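Rhamnonate dehydratase (Gibberella zeae PH-1, PDB 3FXG) probably catalyses the magnesium-dependent dehydration of L-rhamnonate, as a member of the enolase superfamily. Local coordinates at residues Glu275-Arg280 and Trp301-Glu307; Ile294-Met300 and Pro321-Ser327. One frame throughout, in Å; residues are numbered along the deposited sequence.

Both contacts lie in the barrel domain of the enolase fold, and their segments alternate along the chain. Residues 275-280 come first, between strand 270-273 and helix 279-287. Strand 294-295 and the loop to Met300 follow, then 301-307, which leads into helix 305-316, and last the loop 321-327. Contact 1 closes the loop from 280 to 301, and contact 2 the one from 300 to 321. The two closures therefore cross rather than nest. Contact 1 ties together the starts of two successive barrel helices; contact 2 lays one barrel strand beside the next extended segment. They meet at the metal site, where Glu275 packs against His325.

Contact 1 (Glu275-Arg280 and Trp301-Glu307); sequences EHEYSR and WLGGLTE. With MG (magnesium ion), chain I.
Trp301 begins the contact by laying its six-membered ring beside Glu275 and His276, at the metal-binding end of an enolase-superfamily barrel. With CG anti to its carbonyl carbon (chi1 -51°), the indole turns its edge to a backbone carbonyl, Trp301 CE3 lying 3.1 Å from Glu275 O. The side chain of Glu275 binds magnesium through OE2 at 2.2 Å, beside Asp222 and Glu248. The His276 and Trp301 side chains point the same way, and their rings meet obliquely with planes at 31°. His276 ND1 is bonded elsewhere, to Glu249. Beyond the ring, Trp301 O lies in the plane of the Tyr278 ring, at its edge, 3.2 Å from Tyr278 CD1. Leu302 supplies the backbone link: Ser279 N donates to Leu302 O over 2.9 Å. Gly303 and Gly304 then turn the chain, with Gly304 as N-cap of helix 305-316. Glu307, on the first turn of that helix, reaches back to the start of helix 279-287. Its bent chain lets both carboxylate oxygens bind Arg280. The guanidinium also pairs with Glu114, and its NE bonds Ala316 O of a third subunit. The backbone N of Arg280 meets Glu307 OE2 from above the carboxylate plane. The salt bridge joins Arg280 NH1 to the syn lone pair of Glu307 OE1 at 3.0 Å.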
# COMPACT_ATOMS: atom_id res chain seq x y z
N GLU A 275 -27.95 -6.27 -1.89
CA GLU A 275 -29.15 -7.05 -1.60
C GLU A 275 -28.86 -8.54 -1.49
O GLU A 275 -29.63 -9.27 -0.87
CB GLU A 275 -30.26 -6.77 -2.62
CG GLU A 275 -29.99 -7.21 -4.04
CD GLU A 275 -31.03 -6.65 -5.00
OE1 GLU A 275 -31.69 -7.44 -5.72
OE2 GLU A 275 -31.20 -5.41 -5.02
N HIS A 276 -27.75 -8.99 -2.06
CA HIS A 276 -27.40 -10.40 -1.96
C HIS A 276 -26.15 -10.64 -1.12
O HIS A 276 -25.39 -11.58 -1.37
CB HIS A 276 -27.25 -11.01 -3.36
CG HIS A 276 -28.53 -11.00 -4.14
ND1 HIS A 276 -28.79 -10.05 -5.11
CD2 HIS A 276 -29.63 -11.77 -4.06
CE1 HIS A 276 -30.01 -10.24 -5.59
NE2 HIS A 276 -30.54 -11.28 -4.97
N GLU A 277 -25.94 -9.79 -0.12
CA GLU A 277 -24.82 -9.92 0.80
C GLU A 277 -25.45 -10.18 2.18
O GLU A 277 -26.59 -9.81 2.42
CB GLU A 277 -23.98 -8.63 0.82
CG GLU A 277 -22.70 -8.73 1.62
CD GLU A 277 -21.93 -10.02 1.34
OE1 GLU A 277 -22.30 -11.07 1.90
OE2 GLU A 277 -20.96 -9.97 0.54
N TYR A 278 -24.70 -10.83 3.08
CA TYR A 278 -25.24 -11.19 4.39
C TYR A 278 -24.29 -10.97 5.57
O TYR A 278 -23.07 -11.04 5.41
CB TYR A 278 -25.64 -12.67 4.38
CG TYR A 278 -26.34 -13.12 3.12
CD1 TYR A 278 -27.72 -13.29 3.08
CD2 TYR A 278 -25.62 -13.35 1.94
CE1 TYR A 278 -28.37 -13.68 1.91
CE2 TYR A 278 -26.26 -13.73 0.77
CZ TYR A 278 -27.63 -13.89 0.75
OH TYR A 278 -28.25 -14.26 -0.41
N SER A 279 -24.88 -10.75 6.75
CA SER A 279 -24.17 -10.55 8.02
C SER A 279 -23.32 -9.29 8.10
O SER A 279 -22.98 -8.68 7.08
CB SER A 279 -23.30 -11.76 8.37
OG SER A 279 -21.99 -11.62 7.82
N ARG A 280 -22.97 -8.90 9.32
CA ARG A 280 -22.16 -7.71 9.52
C ARG A 280 -20.77 -7.93 8.93
O ARG A 280 -20.11 -6.98 8.50
CB ARG A 280 -22.06 -7.36 11.02
CG ARG A 280 -21.51 -8.46 11.94
CD ARG A 280 -21.53 -7.97 13.40
NE ARG A 280 -21.02 -8.93 14.38
CZ ARG A 280 -21.78 -9.76 15.08
NH1 ARG A 280 -23.10 -9.77 14.93
NH2 ARG A 280 -21.22 -10.57 15.98
N TRP A 301 -33.28 -11.02 4.37
CA TRP A 301 -32.23 -11.93 3.92
C TRP A 301 -30.89 -11.85 4.65
O TRP A 301 -30.29 -12.89 4.94
CB TRP A 301 -31.96 -11.73 2.42
CG TRP A 301 -33.17 -11.76 1.51
CD1 TRP A 301 -34.42 -12.21 1.82
CD2 TRP A 301 -33.22 -11.36 0.13
NE1 TRP A 301 -35.25 -12.11 0.72
CE2 TRP A 301 -34.53 -11.59 -0.33
CE3 TRP A 301 -32.27 -10.82 -0.76
CZ2 TRP A 301 -34.93 -11.31 -1.64
CZ3 TRP A 301 -32.67 -10.53 -2.06
CH2 TRP A 301 -33.99 -10.78 -2.49
N LEU A 302 -30.42 -10.64 4.94
CA LEU A 302 -29.10 -10.43 5.56
C LEU A 302 -28.87 -10.99 6.96
O LEU A 302 -27.71 -11.20 7.35
CB LEU A 302 -28.74 -8.94 5.57
CG LEU A 302 -29.04 -8.18 6.87
CD1 LEU A 302 -28.18 -6.93 6.96
CD2 LEU A 302 -30.52 -7.84 6.94
N GLY A 303 -29.94 -11.21 7.72
CA GLY A 303 -29.79 -11.72 9.07
C GLY A 303 -30.90 -11.24 9.99
O GLY A 303 -31.11 -11.80 11.07
N GLY A 304 -31.60 -10.20 9.57
CA GLY A 304 -32.69 -9.66 10.38
C GLY A 304 -32.46 -8.22 10.79
O GLY A 304 -31.44 -7.62 10.46
N LEU A 305 -33.42 -7.66 11.52
CA LEU A 305 -33.33 -6.29 11.98
C LEU A 305 -32.18 -6.10 12.96
O LEU A 305 -31.44 -5.12 12.89
CB LEU A 305 -34.65 -5.85 12.61
CG LEU A 305 -34.71 -4.44 13.20
CD1 LEU A 305 -34.33 -3.42 12.13
CD2 LEU A 305 -36.10 -4.15 13.73
N THR A 306 -32.03 -7.04 13.89
CA THR A 306 -30.96 -6.96 14.87
C THR A 306 -29.59 -6.80 14.19
O THR A 306 -28.81 -5.92 14.55
CB THR A 306 -30.94 -8.22 15.76
OG1 THR A 306 -32.21 -8.36 16.41
CG2 THR A 306 -29.84 -8.12 16.82
N GLU A 307 -29.30 -7.65 13.21
CA GLU A 307 -28.03 -7.57 12.50
C GLU A 307 -27.98 -6.32 11.62
O GLU A 307 -26.92 -5.71 11.45
CB GLU A 307 -27.81 -8.82 11.65
CG GLU A 307 -26.44 -8.87 10.95
CD GLU A 307 -25.30 -9.32 11.86
OE1 GLU A 307 -25.21 -8.82 13.01
OE2 GLU A 307 -24.49 -10.17 11.43
MG MG I . -31.67 -4.27 -6.88
O HOH W 1 -33.98 -3.61 -6.27
O HOH W 2 -30.56 -5.88 -8.07

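Contact 2 (Ile294-Met300 and Pro321-Ser327); sequences IIQPDVM and PVVPHAS
Asp298 and His325 cross obliquely where two neighbouring, roughly parallel segments of the enolase-superfamily barrel run out toward the metal site. Their carboxylate and ring planes are 35° apart. With CG anti to the backbone N in both (chi1 -177° in Asp298, 167° in His325), the carboxylate and the ring are brought together. His325 ND1 donates to Asp298 OD2 over 2.8 Å, on the anti side of the carboxylate and somewhat out of both planes. This is a His-carboxylate pair. Tyr28 OH also bonds OD2, and the ring of Tyr28 meets His325 edge-to-face. The other oxygen, OD1, accepts from Met300 N in an Asx turn. These bonds should limit rotation of the carboxylate and of the imidazole, whose side chain comes within about 4 Å of the magnesium.

At the opposite end, Ile295 and Val322 form a single backbone bridge, with Ile295 N bonded to Pro321 O and Val323 N to Ile295 O. The aliphatic groups there divide into two sets. Ile294 CG2 touches Val323 CG2 at 3.7 Å, while its CG1 meets Pro321 CG, the two side chains nearly at right angles. Val322 instead sends CG2 to Ile295 CD1 and CG1 to Pro297 CD, next to helix 305-316. Between the two ends, Gln296 bonds Thr272 and Glu248. A water accepts a weak bond from Gln296 NE2 and lies 3.0 Å from Val323 O, one of several acceptors near it. His325 N donates to Pro297 O over 2.8 Å. Ser327 packs tightly on Val299, with Ser327 CB 3.4 Å from Val299 CG1, and its OG bonds His325 O at 2.7 Å.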
# COMPACT_ATOMS: atom_id res chain seq x y z
N ILE A 294 -23.85 3.54 -1.86
CA ILE A 294 -25.00 3.08 -1.08
C ILE A 294 -24.96 1.56 -0.93
O ILE A 294 -24.67 0.86 -1.90
CB ILE A 294 -26.34 3.43 -1.77
CG1 ILE A 294 -26.44 4.93 -2.01
CG2 ILE A 294 -27.51 2.97 -0.90
CD1 ILE A 294 -27.72 5.33 -2.73
N ILE A 295 -25.22 1.06 0.27
CA ILE A 295 -25.28 -0.39 0.45
C ILE A 295 -26.76 -0.70 0.62
O ILE A 295 -27.50 0.06 1.25
CB ILE A 295 -24.43 -0.87 1.65
CG1 ILE A 295 -24.91 -0.25 2.96
CG2 ILE A 295 -22.97 -0.53 1.40
CD1 ILE A 295 -24.21 -0.82 4.18
N GLN A 296 -27.20 -1.82 0.05
CA GLN A 296 -28.61 -2.16 0.04
C GLN A 296 -29.01 -3.56 0.50
O GLN A 296 -29.43 -4.39 -0.30
CB GLN A 296 -29.14 -1.93 -1.37
CG GLN A 296 -28.75 -0.57 -1.94
CD GLN A 296 -28.90 -0.49 -3.45
OE1 GLN A 296 -28.26 -1.23 -4.20
NE2 GLN A 296 -29.75 0.43 -3.91
N PRO A 297 -28.89 -3.83 1.81
CA PRO A 297 -29.26 -5.17 2.29
C PRO A 297 -30.77 -5.36 2.28
O PRO A 297 -31.52 -4.38 2.31
CB PRO A 297 -28.71 -5.18 3.71
CG PRO A 297 -28.89 -3.77 4.14
CD PRO A 297 -28.42 -2.99 2.92
N ASP A 298 -31.21 -6.61 2.21
CA ASP A 298 -32.63 -6.93 2.27
C ASP A 298 -32.80 -7.41 3.71
O ASP A 298 -32.12 -8.35 4.13
CB ASP A 298 -32.99 -8.04 1.29
CG ASP A 298 -34.48 -8.34 1.27
OD1 ASP A 298 -35.02 -8.73 2.33
OD2 ASP A 298 -35.11 -8.18 0.21
N VAL A 299 -33.67 -6.75 4.47
CA VAL A 299 -33.87 -7.10 5.87
C VAL A 299 -34.34 -8.53 6.10
O VAL A 299 -34.09 -9.09 7.17
CB VAL A 299 -34.87 -6.13 6.54
CG1 VAL A 299 -36.25 -6.34 5.98
CG2 VAL A 299 -34.85 -6.33 8.05
N MSE A 300 -35.01 -9.11 5.11
CA MSE A 300 -35.49 -10.48 5.25
C MSE A 300 -34.43 -11.50 4.84
O MSE A 300 -34.64 -12.70 4.98
CB MSE A 300 -36.74 -10.69 4.40
CG MSE A 300 -37.99 -9.97 4.91
SE MSE A 300 -39.49 -10.16 3.69
CE MSE A 300 -38.94 -8.83 2.41
N PRO A 321 -24.65 5.80 3.28
CA PRO A 321 -26.08 5.55 3.45
C PRO A 321 -26.48 4.10 3.24
O PRO A 321 -25.86 3.38 2.45
CB PRO A 321 -26.72 6.48 2.42
CG PRO A 321 -25.69 6.56 1.34
CD PRO A 321 -24.40 6.68 2.12
N VAL A 322 -27.50 3.68 3.98
CA VAL A 322 -28.04 2.34 3.88
C VAL A 322 -29.47 2.48 3.38
O VAL A 322 -30.29 3.12 4.03
CB VAL A 322 -28.07 1.63 5.26
CG1 VAL A 322 -28.67 0.24 5.12
CG2 VAL A 322 -26.66 1.53 5.84
N VAL A 323 -29.75 1.92 2.20
CA VAL A 323 -31.08 1.97 1.61
C VAL A 323 -31.42 0.52 1.29
O VAL A 323 -31.10 0.02 0.22
CB VAL A 323 -31.10 2.81 0.31
CG1 VAL A 323 -32.50 2.84 -0.28
CG2 VAL A 323 -30.61 4.22 0.60
N PRO A 324 -32.07 -0.18 2.23
CA PRO A 324 -32.43 -1.59 2.03
C PRO A 324 -33.26 -1.89 0.79
O PRO A 324 -33.93 -1.02 0.24
CB PRO A 324 -33.16 -1.95 3.34
CG PRO A 324 -33.67 -0.64 3.83
CD PRO A 324 -32.55 0.31 3.54
N HIS A 325 -33.17 -3.14 0.35
CA HIS A 325 -33.88 -3.61 -0.83
C HIS A 325 -35.34 -3.93 -0.50
O HIS A 325 -35.61 -4.86 0.25
CB HIS A 325 -33.17 -4.84 -1.39
CG HIS A 325 -33.96 -5.61 -2.40
ND1 HIS A 325 -34.95 -6.50 -2.05
CD2 HIS A 325 -33.91 -5.61 -3.75
CE1 HIS A 325 -35.48 -7.02 -3.14
NE2 HIS A 325 -34.86 -6.50 -4.19
N ALA A 326 -36.26 -3.15 -1.08
CA ALA A 326 -37.70 -3.34 -0.87
C ALA A 326 -38.00 -3.60 0.61
O ALA A 326 -37.84 -2.71 1.44
CB ALA A 326 -38.20 -4.50 -1.72
N SER A 327 -38.46 -4.81 0.91
CA SER A 327 -38.75 -5.25 2.28
C SER A 327 -40.01 -4.76 3.00
O SER A 327 -40.31 -5.22 4.10
CB SER A 327 -37.54 -4.98 3.18
OG SER A 327 -36.40 -5.68 2.70
O HOH W 3 -32.28 0.20 -2.52